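Local coordinates for protein putative rRNA methylase (Clostridium thermocellum ATCC 27405, PDB 3EEY) that binds S-adenosylmethionine and probably works as a methyltransferase, perhaps one that modifies ribosomal RNA, at residues D24-A29 with A38-L43; T77-G82 with D87-C92; F99-L104 with F147-K152; E127-V130 with I134-V137; H13-M18 with I166-D171. One frame throughout, in Å; residues are numbered along the deposited sequence.

How the interactions relate
All five contacts rest on one mixed beta-sheet of Rossmann type. Interactions 1, 3 and 4 are buried, whereas 2 and 5 lie partly buried at the outermost strands of the chain. The chemistry follows: interactions 1 and 4 are mainly aliphatic, and interaction 3 sets a leucine against a buried glutamate while its strand end lines the S-adenosylmethionine pocket. Interactions 2 and 5 each centre on a tyrosine hydroxyl, with a water bridging D81 to K88 in the first and Y15 to T170 in the second. Interactions 3 and 4 share the neighbouring strands 94-101 and 133-139, joined where F99 N lies 2.8 Å from T136 O. I16 of helix 8-19 links interactions 1, 4 and 5.

Interaction 1: residues D24-A29 with A38-L43; sequences DTVVDA and AFLASL
L40 holds its CG anti to the carbonyl carbon (chi1 -75°), which, with CB already pointing to strand 25-28, carries the branch from helix 35-44 toward it. On the strand, V26 (chi1 -61°) offers CG2, the branch between its backbone N and carbonyl carbon. The two side chains meet at a slant: V26 CG2 lies 3.8 Å from L40 CD2 and equally close to L40 CB, so it rests alongside the root of the leucine as well as one methyl. The other methyl reaches further along the strand. L40 CD1 comes within 3.6 Å of V27 O and sits 3.8 Å from D28 CB. No hydrogen bond crosses the interface, and the contact is aliphatic except for this brush with the V27 carbonyl. D28 contributes only its CB, since its carboxylate is held by T37 OG1 and the T30 backbone N, next to the S-adenosylmethionine pocket that includes A29. The short axes run antiparallel at 172° with a closest approach of 9.0 Å, as expected for the helix of a Rossmann-type beta-alpha-beta unit returning over its strand. Strands 49-53 and 94-101 flank strand 25-28 in the sheet, and L40 also packs on M98 and on I16 of helix 8-19.

Interaction 2: residues T77-G82 with D87-C92; sequences TLIKDG and DKYIDC
I79 and Y89 form the closest backbone approach, their CA atoms 8.5 Å apart; I79 is on strand 76-79 and Y89 just follows the end of a 3-10 segment (residues 87-88). Beyond I79 the chain folds through an inverse gamma turn centred on K80, which brings D81 to the same tyrosine. I79 CG2 lies over one ring face, 3.7 Å from the Y89 ring centroid and 15° off the normal, a CH-pi contact. I79 CD1 extends it to Y89 CB at 3.8 Å. At the ring edge, Y89 OH donates to D81 OD2 over 2.7 Å, meeting it on the anti side, tilted out of the carboxylate plane, with carboxylate and ring planes 87° apart. OD2 also accepts from a water 2.7 Å away, which in turn accepts from K88 NZ at 2.8 Å. D81 OD1 is bound by the backbone N of G82 and by N85 ND2, so both oxygens are fixed. The arrangement closes the loop after an outer strand of the Rossmann-type sheet of this probable methyltransferase, where G82 belongs to the S-adenosylmethionine pocket.

Interaction 3: residues F99-L104 with F147-K152; sequences FNLGYL and FEEKEK. With SAM (S-adenosylmethionine), chain K.
Van der Waals contact joins L101 to E149, whose chain stretches out from helix 148-157 with CG anti to the backbone N (chi1 -180°). Its carboxylate comes in obliquely beside the leucine: E149 OE1 stands 3.9 Å from L101 CB, and E149 CD is 4.0 Å from L101 CD1. Hydrogen bonding explains how a buried carboxylate can lie against a leucine. E149 OE1 is paired with T113 OG1 and OE2 with T118 OG1, so each oxygen has a hydroxyl partner and the group's rotation is fixed. Among ionic pairs, K152 NZ meets the anti lone pair of E148 OE2 at 2.7 Å, within the helix and away from the strand. Ligand contacts come from the end of the strand and the loop that follows. The methyl carbon CE of S-adenosylmethionine is 3.3 Å from Y103 O and 3.4 Å from N100 O, and N100 OD1 is 3.5 Å from it as well; such oxygens could favourably surround a sulfonium-activated methyl. L104 CB approaches the ribose O3' at 3.7 Å. Strand 94-101 here runs beside strand 133-139, with L101 pairing with V138 and packing on V137, while T118 of helix 115-128 sits against both L101 and the glutamate.

Interaction 4: residues E127-V130 with I134-V137; sequences ELLV and IITV
L129 and I135 meet through their branch ends, crossing at a slant in a buried contact with no hydrogen bond across it. The leucine, the first residue to leave helical geometry after helix 115-128, has an unusual first torsion, chi1 -94°, well off the staggered position. With CB already pointing to strand 133-139, both methyls reach it and divide the work. L129 CD1 lies 3.8 Å from I135 CD1 and 3.9 Å from I135 CG1, alongside the longer isoleucine branch. L129 CD2 turns instead to the backbone, 3.8 Å from I134 N and the same distance from I134 O. I135 sets CG1 anti to its carbonyl carbon (chi1 -63°), and with the chain then extended (chi2 153°) its CD1 reaches back to the leucine, although its CB does not point straight at it. The pair sits at the turn of a beta-alpha-beta crossover: strand 94-101 leads through helix 115-128 into strand 133-139, its parallel neighbour. L128 and V130 bond through their backbones to V94, and I134 to K95 and V97, which ties both segments to the earlier strand. On the face covered by helix 115-128, I135 also packs on L122, A125 and M126. I134 contributes its backbone to L129, for its CB bond leads away from that segment; its side chain packs on I16 and F19 of helix 8-19 and on I5 of the second subunit.

Interaction 5: residues H13-M18 with I166-D171; sequences HDYIKM and IVQRTD
Y15 and Q168 make a polar side-chain bridge between the N-terminal helix 8-19 and the edge strand 165-172, bridging backbones whose closest CA atoms, those of these two residues, are 11.5 Å apart. Both long side chains point across it. Q168 starts with CG anti to its backbone N (chi1 -178°) and stays extended beyond, delivering the amide to the tyrosine hydroxyl. Q168 NE2 donates to Y15 OH over 3.0 Å, with a nearly straight N-H...O angle of 166°, and the hydroxyl lies almost in the amide plane. Ring and amide planes stand 73° apart, and Q168 NE2 is also 3.6 Å from Y15 CZ, close to the hydroxyl end of the ring. A water in the ring plane continues the link, 3.1 Å from Y15 OH and 2.7 Å from T170 OG1. In this Rossmann-type sheet the strand order ends 133-139, 181-187, 165-172, with 181-187 antiparallel to both of its neighbours; Y15 crosses over that end, with T136 and C184 under its side chain. The edge is not the limit of the sheet in the assembly, because residues 168-171 form an antiparallel ladder with a strand of the second subunit. Q168 OE1 is bonded to Q11 NE2 of the second subunit, and R169 and D171 make reciprocal salt bridges with D171 and R169 of that chain.

Interaction 1: residues D24-A29 with A38-L43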
# COMPACT_ATOMS: atom_id res chain seq x y z
N ASP A 24 -21.28 -11.10 6.97
CA ASP A 24 -20.01 -11.45 7.61
C ASP A 24 -19.96 -11.09 9.08
O ASP A 24 -20.76 -10.29 9.55
CB ASP A 24 -18.84 -10.78 6.88
CG ASP A 24 -18.44 -11.50 5.60
OD1 ASP A 24 -18.75 -12.71 5.47
OD2 ASP A 24 -17.82 -10.85 4.73
N THR A 25 -19.03 -11.69 9.81
CA THR A 25 -18.77 -11.28 11.18
C THR A 25 -17.44 -10.53 11.21
O THR A 25 -16.42 -11.04 10.75
CB THR A 25 -18.78 -12.47 12.16
OG1 THR A 25 -20.06 -13.10 12.13
CG2 THR A 25 -18.49 -12.02 13.60
N VAL A 26 -17.48 -9.30 11.71
CA VAL A 26 -16.33 -8.40 11.72
C VAL A 26 -16.12 -7.83 13.12
O VAL A 26 -17.00 -7.92 13.96
CB VAL A 26 -16.46 -7.26 10.66
CG1 VAL A 26 -16.56 -7.82 9.24
CG2 VAL A 26 -17.66 -6.36 10.96
N VAL A 27 -14.93 -7.28 13.37
CA VAL A 27 -14.58 -6.71 14.68
C VAL A 27 -14.00 -5.30 14.53
O VAL A 27 -13.14 -5.06 13.69
CB VAL A 27 -13.54 -7.59 15.46
CG1 VAL A 27 -13.38 -7.10 16.89
CG2 VAL A 27 -13.93 -9.07 15.48
N ASP A 28 -14.50 -4.38 15.35
CA ASP A 28 -13.84 -3.10 15.57
C ASP A 28 -13.16 -3.23 16.92
O ASP A 28 -13.81 -3.22 17.96
CB ASP A 28 -14.86 -1.95 15.56
CG ASP A 28 -14.21 -0.57 15.62
OD1 ASP A 28 -12.98 -0.48 15.83
OD2 ASP A 28 -14.94 0.43 15.47
N ALA A 29 -11.84 -3.37 16.90
CA ALA A 29 -11.09 -3.62 18.12
C ALA A 29 -10.81 -2.36 18.95
O ALA A 29 -10.38 -2.46 20.10
CB ALA A 29 -9.79 -4.34 17.80
N ALA A 38 -19.61 2.04 12.78
CA ALA A 38 -20.71 2.39 11.88
C ALA A 38 -20.42 1.95 10.46
O ALA A 38 -21.27 1.38 9.77
CB ALA A 38 -20.99 3.89 11.93
N PHE A 39 -19.19 2.23 10.03
CA PHE A 39 -18.66 1.81 8.73
C PHE A 39 -18.75 0.29 8.53
O PHE A 39 -19.22 -0.18 7.49
CB PHE A 39 -17.22 2.31 8.56
CG PHE A 39 -16.47 1.66 7.44
CD1 PHE A 39 -16.80 1.92 6.12
CD2 PHE A 39 -15.42 0.79 7.70
CE1 PHE A 39 -16.11 1.32 5.08
CE2 PHE A 39 -14.72 0.19 6.67
CZ PHE A 39 -15.07 0.45 5.35
N LEU A 40 -18.29 -0.47 9.52
CA LEU A 40 -18.38 -1.94 9.49
C LEU A 40 -19.83 -2.45 9.50
O LEU A 40 -20.15 -3.42 8.80
CB LEU A 40 -17.60 -2.55 10.65
CG LEU A 40 -16.07 -2.59 10.56
CD1 LEU A 40 -15.46 -2.95 11.90
CD2 LEU A 40 -15.58 -3.53 9.47
N ALA A 41 -20.68 -1.78 10.27
CA ALA A 41 -22.11 -2.11 10.35
C ALA A 41 -22.86 -1.94 9.03
O ALA A 41 -23.73 -2.75 8.70
CB ALA A 41 -22.76 -1.30 11.46
N SER A 42 -22.51 -0.90 8.27
CA SER A 42 -23.16 -0.63 6.99
C SER A 42 -22.75 -1.62 5.91
O SER A 42 -23.54 -1.93 5.02
CB SER A 42 -22.85 0.79 6.53
OG SER A 42 -21.48 0.91 6.18
N LEU A 43 -21.51 -2.11 5.99
CA LEU A 43 -21.00 -3.08 5.02
C LEU A 43 -21.58 -4.46 5.21
O LEU A 43 -21.70 -5.25 4.27
CB LEU A 43 -19.48 -3.21 5.13
CG LEU A 43 -18.56 -2.06 4.73
CD1 LEU A 43 -17.15 -2.56 4.84
CD2 LEU A 43 -18.83 -1.55 3.31

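Interaction 2: residues T77-G82 with D87-C92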
# COMPACT_ATOMS: atom_id res chain seq x y z
N THR A 77 -22.62 -5.74 18.66
CA THR A 77 -22.42 -6.10 20.06
C THR A 77 -21.25 -5.30 20.64
O THR A 77 -20.08 -5.54 20.31
CB THR A 77 -22.15 -7.61 20.22
OG1 THR A 77 -23.20 -8.35 19.59
CG2 THR A 77 -22.07 -8.00 21.68
N LEU A 78 -21.57 -4.34 21.51
CA LEU A 78 -20.55 -3.50 22.14
C LEU A 78 -20.12 -4.09 23.48
O LEU A 78 -20.95 -4.39 24.33
CB LEU A 78 -21.05 -2.07 22.33
CG LEU A 78 -21.27 -1.23 21.06
CD1 LEU A 78 -21.84 0.13 21.43
CD2 LEU A 78 -19.98 -1.07 20.27
N ILE A 79 -18.81 -4.23 23.64
CA ILE A 79 -18.22 -4.90 24.80
C ILE A 79 -17.25 -3.94 25.48
O ILE A 79 -16.33 -3.43 24.84
CB ILE A 79 -17.50 -6.21 24.38
CG1 ILE A 79 -18.53 -7.25 23.92
CG2 ILE A 79 -16.68 -6.77 25.51
CD1 ILE A 79 -18.07 -8.12 22.78
N LYS A 80 -17.47 -3.68 26.77
CA LYS A 80 -16.54 -2.86 27.53
C LYS A 80 -15.46 -3.75 28.15
O LYS A 80 -15.47 -4.05 29.35
CB LYS A 80 -17.27 -2.02 28.59
CG LYS A 80 -16.42 -0.86 29.12
CD LYS A 80 -16.61 -0.68 30.61
CE LYS A 80 -15.52 0.20 31.19
NZ LYS A 80 -15.61 0.28 32.68
N ASP A 81 -14.55 -4.19 27.30
CA ASP A 81 -13.38 -4.95 27.72
C ASP A 81 -12.25 -4.66 26.73
O ASP A 81 -12.48 -4.13 25.64
CB ASP A 81 -13.70 -6.45 27.74
CG ASP A 81 -12.76 -7.25 28.63
OD1 ASP A 81 -11.81 -6.68 29.22
OD2 ASP A 81 -12.97 -8.48 28.74
N GLY A 82 -11.02 -4.98 27.13
CA GLY A 82 -9.88 -4.84 26.24
C GLY A 82 -9.96 -5.77 25.05
O GLY A 82 -10.51 -6.86 25.16
N ASP A 87 -11.21 -13.06 22.36
CA ASP A 87 -11.47 -14.50 22.22
C ASP A 87 -12.49 -15.04 23.23
O ASP A 87 -13.07 -16.11 23.03
CB ASP A 87 -10.17 -15.30 22.31
CG ASP A 87 -9.41 -15.06 23.61
OD1 ASP A 87 -9.43 -13.92 24.14
OD2 ASP A 87 -8.76 -16.00 24.10
N LYS A 88 -12.71 -14.30 24.32
CA LYS A 88 -13.72 -14.64 25.33
C LYS A 88 -15.15 -14.39 24.85
O LYS A 88 -16.10 -14.91 25.43
CB LYS A 88 -13.47 -13.85 26.62
CG LYS A 88 -12.19 -14.23 27.35
CD LYS A 88 -11.94 -13.35 28.55
CE LYS A 88 -10.60 -13.69 29.17
NZ LYS A 88 -10.19 -12.72 30.22
N TYR A 89 -15.30 -13.60 23.79
CA TYR A 89 -16.61 -13.14 23.37
C TYR A 89 -16.96 -13.64 21.98
O TYR A 89 -18.13 -13.66 21.59
CB TYR A 89 -16.65 -11.61 23.39
CG TYR A 89 -16.34 -11.01 24.74
CD1 TYR A 89 -17.35 -10.77 25.68
CD2 TYR A 89 -15.03 -10.65 25.08
CE1 TYR A 89 -17.07 -10.20 26.92
CE2 TYR A 89 -14.74 -10.08 26.32
CZ TYR A 89 -15.76 -9.86 27.23
OH TYR A 89 -15.48 -9.29 28.45
N ILE A 90 -15.94 -14.05 21.23
CA ILE A 90 -16.10 -14.48 19.84
C ILE A 90 -15.59 -15.92 19.70
O ILE A 90 -14.50 -16.24 20.17
CB ILE A 90 -15.36 -13.52 18.86
CG1 ILE A 90 -15.74 -12.06 19.15
CG2 ILE A 90 -15.68 -13.87 17.40
CD1 ILE A 90 -14.78 -11.02 18.60
N ASP A 91 -16.39 -16.77 19.06
CA ASP A 91 -16.02 -18.17 18.85
C ASP A 91 -16.12 -18.60 17.38
O ASP A 91 -15.61 -19.66 17.00
CB ASP A 91 -16.85 -19.11 19.75
CG ASP A 91 -18.35 -19.01 19.50
OD1 ASP A 91 -18.83 -17.97 18.99
OD2 ASP A 91 -19.06 -19.99 19.82
N CYS A 92 -16.77 -17.76 16.57
CA CYS A 92 -16.90 -17.98 15.13
C CYS A 92 -15.70 -17.36 14.40
O CYS A 92 -15.04 -16.48 14.95
CB CYS A 92 -18.21 -17.37 14.63
SG CYS A 92 -18.32 -15.59 14.91
O HOH W 1 -11.64 -10.36 30.23

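Interaction 3: residues F99-L104 with F147-K152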
# COMPACT_ATOMS: atom_id res chain seq x y z
N PHE A 99 -8.02 -2.17 13.67
CA PHE A 99 -7.31 -1.52 14.78
C PHE A 99 -6.99 -0.09 14.41
O PHE A 99 -6.50 0.20 13.31
CB PHE A 99 -6.00 -2.24 15.08
CG PHE A 99 -6.17 -3.53 15.80
CD1 PHE A 99 -6.13 -3.59 17.18
CD2 PHE A 99 -6.36 -4.70 15.09
CE1 PHE A 99 -6.28 -4.79 17.84
CE2 PHE A 99 -6.51 -5.91 15.74
CZ PHE A 99 -6.48 -5.96 17.11
N ASN A 100 -7.26 0.81 15.34
CA ASN A 100 -6.90 2.21 15.19
C ASN A 100 -6.14 2.62 16.46
O ASN A 100 -6.75 2.83 17.50
CB ASN A 100 -8.17 3.03 15.00
CG ASN A 100 -7.96 4.24 14.14
OD1 ASN A 100 -7.51 5.28 14.62
ND2 ASN A 100 -8.28 4.12 12.85
N LEU A 101 -4.82 2.72 16.36
CA LEU A 101 -3.96 2.79 17.55
C LEU A 101 -3.64 4.20 18.01
O LEU A 101 -3.18 5.02 17.23
CB LEU A 101 -2.66 2.03 17.30
CG LEU A 101 -2.72 0.56 16.91
CD1 LEU A 101 -1.30 -0.00 16.92
CD2 LEU A 101 -3.60 -0.21 17.87
N GLY A 102 -3.86 4.46 19.30
CA GLY A 102 -3.60 5.76 19.91
C GLY A 102 -4.60 6.06 21.02
O GLY A 102 -5.13 5.13 21.63
N TYR A 103 -4.87 7.34 21.26
CA TYR A 103 -5.88 7.75 22.26
C TYR A 103 -7.21 8.17 21.61
O TYR A 103 -7.27 8.40 20.40
CB TYR A 103 -5.35 8.87 23.17
CG TYR A 103 -4.72 10.05 22.44
CD1 TYR A 103 -3.34 10.23 22.46
CD2 TYR A 103 -5.50 10.97 21.74
CE1 TYR A 103 -2.75 11.30 21.80
CE2 TYR A 103 -4.92 12.04 21.07
CZ TYR A 103 -3.54 12.21 21.10
OH TYR A 103 -2.95 13.27 20.45
N LEU A 104 -8.25 8.30 22.43
CA LEU A 104 -9.56 8.79 21.99
C LEU A 104 -9.52 10.29 21.62
O LEU A 104 -9.10 11.11 22.44
CB LEU A 104 -10.63 8.53 23.07
CG LEU A 104 -12.06 9.08 22.91
CD1 LEU A 104 -12.76 8.51 21.70
CD2 LEU A 104 -12.88 8.79 24.15
N PHE A 147 6.40 6.83 20.50
CA PHE A 147 6.88 5.96 19.41
C PHE A 147 7.02 4.49 19.76
O PHE A 147 7.27 3.66 18.88
CB PHE A 147 8.24 6.47 18.91
CG PHE A 147 8.22 7.86 18.36
CD1 PHE A 147 7.90 8.08 17.02
CD2 PHE A 147 8.53 8.96 19.16
CE1 PHE A 147 7.89 9.37 16.49
CE2 PHE A 147 8.53 10.24 18.64
CZ PHE A 147 8.21 10.44 17.30
N GLU A 148 6.87 4.17 21.04
CA GLU A 148 7.16 2.84 21.58
C GLU A 148 6.21 1.76 21.06
O GLU A 148 6.63 0.63 20.81
CB GLU A 148 7.12 2.92 23.12
CG GLU A 148 7.45 1.64 23.89
CD GLU A 148 6.74 1.56 25.24
OE1 GLU A 148 5.96 2.48 25.59
OE2 GLU A 148 6.95 0.56 25.96
N GLU A 149 4.93 2.11 20.92
CA GLU A 149 3.92 1.20 20.41
C GLU A 149 4.13 0.87 18.94
O GLU A 149 4.07 -0.30 18.57
CB GLU A 149 2.51 1.76 20.62
CG GLU A 149 1.43 0.82 20.09
CD GLU A 149 0.05 1.22 20.50
OE1 GLU A 149 -0.29 2.42 20.42
OE2 GLU A 149 -0.72 0.31 20.87
N LYS A 150 4.39 1.90 18.14
CA LYS A 150 4.72 1.74 16.72
C LYS A 150 5.89 0.75 16.55
O LYS A 150 5.76 -0.23 15.80
CB LYS A 150 5.07 3.08 16.06
CG LYS A 150 5.40 2.96 14.57
CD LYS A 150 6.18 4.16 14.03
CE LYS A 150 7.68 4.08 14.30
NZ LYS A 150 8.46 3.76 13.06
N GLU A 151 6.98 1.01 17.27
CA GLU A 151 8.20 0.22 17.17
C GLU A 151 8.00 -1.24 17.57
O GLU A 151 8.42 -2.14 16.84
CB GLU A 151 9.32 0.85 18.01
CG GLU A 151 9.84 2.17 17.46
CD GLU A 151 10.79 1.98 16.29
OE1 GLU A 151 11.97 1.64 16.53
OE2 GLU A 151 10.35 2.17 15.14
N LYS A 152 7.33 -1.48 18.69
CA LYS A 152 7.10 -2.84 19.16
C LYS A 152 6.10 -3.63 18.31
O LYS A 152 6.37 -4.80 18.00
CB LYS A 152 6.71 -2.86 20.65
CG LYS A 152 7.84 -2.47 21.57
CD LYS A 152 7.43 -2.47 23.03
CE LYS A 152 8.58 -1.97 23.91
NZ LYS A 152 8.17 -1.81 25.33
N SAM K . -11.72 3.96 15.45
CA SAM K . -11.87 5.01 16.51
C SAM K . -12.85 6.11 16.09
O SAM K . -12.86 7.22 16.63
OXT SAM K . -13.67 5.90 15.19
CB SAM K . -10.51 5.57 16.92
CG SAM K . -9.83 4.71 17.98
SD SAM K . -8.82 5.67 19.14
CE SAM K . -7.41 6.09 18.07
C5' SAM K . -8.17 4.33 20.18
C4' SAM K . -9.27 3.76 21.08
O4' SAM K . -8.90 2.50 21.60
C3' SAM K . -9.58 4.67 22.27
O3' SAM K . -10.97 4.90 22.30
C2' SAM K . -9.13 3.88 23.48
O2' SAM K . -9.93 4.11 24.62
C1' SAM K . -9.24 2.45 22.97
N9 SAM K . -8.39 1.49 23.70
C8 SAM K . -7.23 1.73 24.41
N7 SAM K . -6.79 0.55 24.91
C5 SAM K . -7.65 -0.43 24.53
C6 SAM K . -7.69 -1.80 24.76
N6 SAM K . -6.76 -2.42 25.47
N1 SAM K . -8.73 -2.53 24.23
C2 SAM K . -9.73 -1.93 23.49
N3 SAM K . -9.67 -0.58 23.26
C4 SAM K . -8.66 0.16 23.78

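Interaction 4: residues E127-V130 with I134-V137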
# COMPACT_ATOMS: atom_id res chain seq x y z
N GLU A 127 -5.72 -15.45 15.05
CA GLU A 127 -6.31 -16.76 15.30
C GLU A 127 -7.77 -16.82 14.84
O GLU A 127 -8.19 -17.80 14.22
CB GLU A 127 -6.21 -17.13 16.78
CG GLU A 127 -4.88 -17.74 17.20
CD GLU A 127 -4.56 -17.55 18.68
OE1 GLU A 127 -5.50 -17.46 19.50
OE2 GLU A 127 -3.35 -17.50 19.01
N LEU A 128 -8.52 -15.77 15.15
CA LEU A 128 -9.95 -15.68 14.85
C LEU A 128 -10.29 -15.48 13.38
O LEU A 128 -11.41 -15.74 12.97
CB LEU A 128 -10.61 -14.57 15.68
CG LEU A 128 -10.99 -14.89 17.13
CD1 LEU A 128 -11.36 -13.63 17.88
CD2 LEU A 128 -12.14 -15.90 17.19
N LEU A 129 -9.31 -15.01 12.59
CA LEU A 129 -9.49 -14.74 11.16
C LEU A 129 -9.72 -15.99 10.35
O LEU A 129 -9.01 -16.98 10.52
CB LEU A 129 -8.27 -14.04 10.57
CG LEU A 129 -8.18 -12.53 10.46
CD1 LEU A 129 -7.07 -12.21 9.47
CD2 LEU A 129 -9.49 -11.90 10.01
N VAL A 130 -10.70 -15.91 9.46
CA VAL A 130 -10.93 -16.91 8.44
C VAL A 130 -9.84 -16.74 7.37
O VAL A 130 -9.28 -15.64 7.23
CB VAL A 130 -12.38 -16.79 7.87
CG1 VAL A 130 -12.55 -15.53 7.01
CG2 VAL A 130 -12.79 -18.03 7.09
N ILE A 134 -8.95 -10.25 6.68
CA ILE A 134 -8.01 -9.12 6.78
C ILE A 134 -8.04 -8.42 8.14
O ILE A 134 -9.08 -8.31 8.76
CB ILE A 134 -8.21 -8.10 5.60
CG1 ILE A 134 -7.07 -7.08 5.54
CG2 ILE A 134 -9.57 -7.37 5.70
CD1 ILE A 134 -6.39 -6.99 4.21
N ILE A 135 -6.88 -8.00 8.61
CA ILE A 135 -6.77 -7.08 9.73
C ILE A 135 -6.14 -5.82 9.17
O ILE A 135 -5.13 -5.89 8.48
CB ILE A 135 -5.89 -7.63 10.87
CG1 ILE A 135 -6.51 -8.90 11.46
CG2 ILE A 135 -5.68 -6.58 11.99
CD1 ILE A 135 -5.51 -9.85 12.08
N THR A 136 -6.74 -4.66 9.45
CA THR A 136 -6.09 -3.39 9.18
C THR A 136 -5.68 -2.72 10.49
O THR A 136 -6.42 -2.75 11.46
CB THR A 136 -6.97 -2.44 8.34
OG1 THR A 136 -8.14 -2.10 9.09
CG2 THR A 136 -7.37 -3.09 7.02
N VAL A 137 -4.48 -2.15 10.52
CA VAL A 137 -3.94 -1.46 11.70
C VAL A 137 -3.47 -0.07 11.26
O VAL A 137 -2.48 0.07 10.54
CB VAL A 137 -2.76 -2.25 12.34
CG1 VAL A 137 -2.39 -1.67 13.69
CG2 VAL A 137 -3.09 -3.72 12.48

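Interaction 5: residues H13-M18 with I166-D171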
# COMPACT_ATOMS: atom_id res chain seq x y z
N HIS A 13 -10.20 1.72 5.16
CA HIS A 13 -11.59 1.55 4.73
C HIS A 13 -11.70 0.91 3.34
O HIS A 13 -12.56 0.05 3.13
CB HIS A 13 -12.29 2.90 4.74
CG HIS A 13 -12.63 3.40 6.11
ND1 HIS A 13 -13.89 3.82 6.45
CD2 HIS A 13 -11.87 3.53 7.22
CE1 HIS A 13 -13.90 4.20 7.72
NE2 HIS A 13 -12.69 4.03 8.21
N ASP A 14 -10.84 1.33 2.41
CA ASP A 14 -10.78 0.75 1.06
C ASP A 14 -10.42 -0.74 1.07
O ASP A 14 -11.01 -1.51 0.31
CB ASP A 14 -9.79 1.52 0.18
CG ASP A 14 -10.34 2.86 -0.30
OD1 ASP A 14 -11.50 3.21 0.01
OD2 ASP A 14 -9.61 3.57 -1.02
N TYR A 15 -9.46 -1.11 1.91
CA TYR A 15 -9.07 -2.51 2.10
C TYR A 15 -10.17 -3.35 2.74
O TYR A 15 -10.34 -4.51 2.40
CB TYR A 15 -7.79 -2.62 2.93
CG TYR A 15 -6.52 -2.51 2.11
CD1 TYR A 15 -5.79 -1.32 2.08
CD2 TYR A 15 -6.06 -3.60 1.37
CE1 TYR A 15 -4.62 -1.22 1.32
CE2 TYR A 15 -4.88 -3.50 0.62
CZ TYR A 15 -4.17 -2.31 0.60
OH TYR A 15 -3.02 -2.20 -0.15
N ILE A 16 -10.92 -2.74 3.66
CA ILE A 16 -12.02 -3.43 4.34
C ILE A 16 -13.19 -3.67 3.37
O ILE A 16 -13.75 -4.77 3.34
CB ILE A 16 -12.46 -2.69 5.66
CG1 ILE A 16 -11.38 -2.77 6.75
CG2 ILE A 16 -13.76 -3.24 6.19
CD1 ILE A 16 -11.02 -4.16 7.26
N LYS A 17 -13.52 -2.66 2.57
CA LYS A 17 -14.54 -2.77 1.51
C LYS A 17 -14.26 -3.90 0.49
O LYS A 17 -15.19 -4.55 0.03
CB LYS A 17 -14.68 -1.44 0.76
CG LYS A 17 -15.71 -0.47 1.33
CD LYS A 17 -15.32 0.99 1.08
CE LYS A 17 -14.96 1.29 -0.38
NZ LYS A 17 -15.95 2.15 -1.07
N MET A 18 -12.98 -4.12 0.17
CA MET A 18 -12.52 -5.22 -0.70
C MET A 18 -12.86 -6.60 -0.16
O MET A 18 -13.13 -7.53 -0.92
CB MET A 18 -10.99 -5.19 -0.86
CG MET A 18 -10.41 -4.27 -1.93
SD MET A 18 -8.59 -4.20 -1.79
CE MET A 18 -8.10 -5.75 -2.54
N ILE A 166 0.15 -12.52 4.94
CA ILE A 166 0.77 -11.38 4.26
C ILE A 166 0.70 -10.18 5.20
O ILE A 166 -0.36 -9.84 5.69
CB ILE A 166 0.04 -11.02 2.93
CG1 ILE A 166 -0.01 -12.22 1.99
CG2 ILE A 166 0.73 -9.85 2.24
CD1 ILE A 166 -0.83 -11.98 0.73
N VAL A 167 1.84 -9.55 5.47
CA VAL A 167 1.87 -8.33 6.28
C VAL A 167 2.42 -7.19 5.42
O VAL A 167 3.59 -7.18 5.04
CB VAL A 167 2.66 -8.50 7.61
CG1 VAL A 167 2.59 -7.22 8.45
CG2 VAL A 167 2.13 -9.68 8.43
N GLN A 168 1.57 -6.23 5.10
CA GLN A 168 1.93 -5.15 4.22
C GLN A 168 1.88 -3.82 4.95
O GLN A 168 0.86 -3.46 5.52
CB GLN A 168 0.99 -5.13 3.03
CG GLN A 168 1.29 -4.08 2.01
CD GLN A 168 0.08 -3.74 1.17
OE1 GLN A 168 -0.07 -4.22 0.05
NE2 GLN A 168 -0.82 -2.94 1.72
N ARG A 169 3.00 -3.11 4.94
CA ARG A 169 3.06 -1.77 5.50
C ARG A 169 2.98 -0.70 4.40
O ARG A 169 3.64 -0.80 3.38
CB ARG A 169 4.33 -1.60 6.31
CG ARG A 169 4.36 -0.28 7.08
CD ARG A 169 5.74 0.07 7.58
NE ARG A 169 6.79 -0.11 6.57
CZ ARG A 169 8.08 -0.22 6.86
NH1 ARG A 169 8.49 -0.17 8.12
NH2 ARG A 169 8.98 -0.38 5.89
N THR A 170 2.16 0.32 4.64
CA THR A 170 2.02 1.45 3.74
C THR A 170 2.44 2.70 4.52
O THR A 170 2.02 2.90 5.65
CB THR A 170 0.58 1.55 3.19
OG1 THR A 170 0.26 0.34 2.48
CG2 THR A 170 0.43 2.72 2.23
N ASP A 171 3.26 3.53 3.89
CA ASP A 171 4.00 4.57 4.58
C ASP A 171 4.20 5.76 3.64
O ASP A 171 4.56 5.58 2.48
CB ASP A 171 5.36 4.00 4.99
CG ASP A 171 6.01 4.75 6.13
OD1 ASP A 171 5.42 5.74 6.63
OD2 ASP A 171 7.12 4.34 6.53
O HOH W 2 -1.62 0.47 0.50